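Local coordinates for protein methylmalonyl-CoA carboxyltransferase 5S subunit (Propionibacterium freudenreichii subsp. shermanii, PDB 1RQB) that transfers a carboxyl group from the biotin of the 1.3S subunit to pyruvate, forming oxaloacetate, in a cobalt-dependent TIM-barrel active site, at residues K220-L225 with V246-T251. Residues are numbered along the deposited sequence; the frame is centred on the assembly and turned at random.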
# COMPACT_ATOMS: atom_id res chain seq x y z
N LYS A 220 -4.06 12.65 29.33
CA LYS A 220 -5.25 13.39 28.89
C LYS A 220 -4.93 14.21 27.63
O LYS A 220 -5.83 14.75 26.99
CB LYS A 220 -5.72 14.36 29.98
CG LYS A 220 -4.75 15.52 30.25
CD LYS A 220 -5.30 16.49 31.28
CE LYS A 220 -4.38 17.70 31.46
NZ LYS A 220 -3.01 17.31 31.90
N THR A 221 -3.65 14.33 27.28
CA THR A 221 -3.26 15.11 26.10
C THR A 221 -3.74 14.38 24.84
O THR A 221 -3.27 13.28 24.55
CB THR A 221 -1.73 15.29 26.01
OG1 THR A 221 -1.24 15.85 27.24
CG2 THR A 221 -1.36 16.22 24.88
N GLN A 222 -4.67 14.98 24.10
CA GLN A 222 -5.19 14.34 22.89
C GLN A 222 -4.24 14.56 21.71
O GLN A 222 -3.89 15.69 21.37
CB GLN A 222 -6.58 14.88 22.50
CG GLN A 222 -7.04 14.31 21.15
CD GLN A 222 -8.44 14.71 20.72
OE1 GLN A 222 -8.78 14.62 19.54
NE2 GLN A 222 -9.26 15.14 21.67
N ILE A 223 -3.83 13.46 21.09
CA ILE A 223 -2.94 13.54 19.93
C ILE A 223 -3.58 12.80 18.75
O ILE A 223 -4.07 11.68 18.89
CB ILE A 223 -1.58 12.88 20.22
CG1 ILE A 223 -0.91 13.57 21.42
CG2 ILE A 223 -0.68 13.01 19.01
CD1 ILE A 223 0.28 12.82 21.98
N ASN A 224 -3.61 13.48 17.60
CA ASN A 224 -4.15 12.93 16.35
C ASN A 224 -2.98 12.75 15.38
O ASN A 224 -2.19 13.68 15.19
CB ASN A 224 -5.15 13.90 15.72
CG ASN A 224 -6.48 13.99 16.48
OD1 ASN A 224 -7.53 14.20 15.88
ND2 ASN A 224 -6.43 13.87 17.79
N LEU A 225 -2.83 11.57 14.79
CA LEU A 225 -1.70 11.37 13.87
C LEU A 225 -2.19 11.37 12.42
O LEU A 225 -3.14 10.66 12.07
CB LEU A 225 -0.99 10.04 14.20
CG LEU A 225 0.16 9.62 13.29
CD1 LEU A 225 1.29 10.65 13.37
CD2 LEU A 225 0.66 8.24 13.71
N VAL A 246 -1.70 6.99 21.03
CA VAL A 246 -2.34 8.02 20.19
C VAL A 246 -3.86 7.88 20.27
O VAL A 246 -4.41 6.77 20.30
CB VAL A 246 -1.83 7.95 18.72
CG1 VAL A 246 -2.54 6.82 17.94
CG2 VAL A 246 -2.05 9.31 18.06
N ASP A 247 -4.55 9.01 20.28
CA ASP A 247 -6.01 9.04 20.45
C ASP A 247 -6.78 8.84 19.14
O ASP A 247 -7.80 8.16 19.14
CB ASP A 247 -6.41 10.37 21.08
CG ASP A 247 -5.73 10.60 22.42
OD1 ASP A 247 -6.30 10.17 23.44
OD2 ASP A 247 -4.61 11.16 22.44
N VAL A 248 -6.29 9.43 18.06
CA VAL A 248 -7.00 9.37 16.77
C VAL A 248 -5.99 9.25 15.62
O VAL A 248 -4.92 9.87 15.68
CB VAL A 248 -7.80 10.70 16.50
CG1 VAL A 248 -8.49 10.65 15.10
CG2 VAL A 248 -8.81 10.97 17.62
N VAL A 249 -6.30 8.47 14.59
CA VAL A 249 -5.41 8.40 13.42
C VAL A 249 -6.22 8.73 12.17
O VAL A 249 -7.42 8.43 12.11
CB VAL A 249 -4.72 7.00 13.29
CG1 VAL A 249 -3.79 6.76 14.51
CG2 VAL A 249 -5.76 5.90 13.20
N ASP A 250 -5.60 9.40 11.19
CA ASP A 250 -6.28 9.79 9.94
C ASP A 250 -6.07 8.73 8.87
O ASP A 250 -4.96 8.24 8.67
CB ASP A 250 -5.74 11.12 9.39
CG ASP A 250 -5.93 12.29 10.33
OD1 ASP A 250 -6.44 12.09 11.45
OD2 ASP A 250 -5.55 13.41 9.93
N THR A 251 -7.14 8.39 8.15
CA THR A 251 -7.07 7.38 7.08
C THR A 251 -8.02 7.78 5.95
O THR A 251 -8.84 8.69 6.09
CB THR A 251 -7.48 5.97 7.60
OG1 THR A 251 -8.85 6.01 8.03
CG2 THR A 251 -6.60 5.55 8.79
O HOH W 1 -8.00 14.08 13.11
O HOH W 2 -2.55 8.94 9.90
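Leu225 and Val248 join two neighbouring parallel strands of the TIM barrel, 223-225 and 248-251, linked by helix 234-243 in a beta-alpha-beta crossover. Leu225 N donates to Val248 O (2.8 Å), and Asp250 N returns a bond to Leu225 O. At the start of the pair Ile223 O takes two donors, Val248 N and Asp247 N. Just before the ladder a side chain takes over: Asp247 OD2 accepts Ile223 N at 2.8 Å, on the anti side and 33° out of the carboxylate plane, and also forms a salt bridge with Lys214.

Val246 CG2 reaches Leu225 CB and Ile223 CG2, both at 4.1 Å, on the side packed by helices 203-217 and 234-243. On the other face Asn224 lies alongside Val248, its CG 3.5 Å from Val248 CB. With CG beside its own backbone N (chi1 -72°), Asn224 directs ND2 to an in-plane lone pair of Gln222 OE1 (3.0 Å). An alanine here would strip that amide from Val248 and would probably let the Gln222 end turn more freely.

Asp250 OD2 hydrogen-bonds ND1 of the cobalt ligand His226 and forms a salt bridge with Arg135; water 1 bridges Asp250 OD1 to Asn224 OD1, 2.8 Å from the latter.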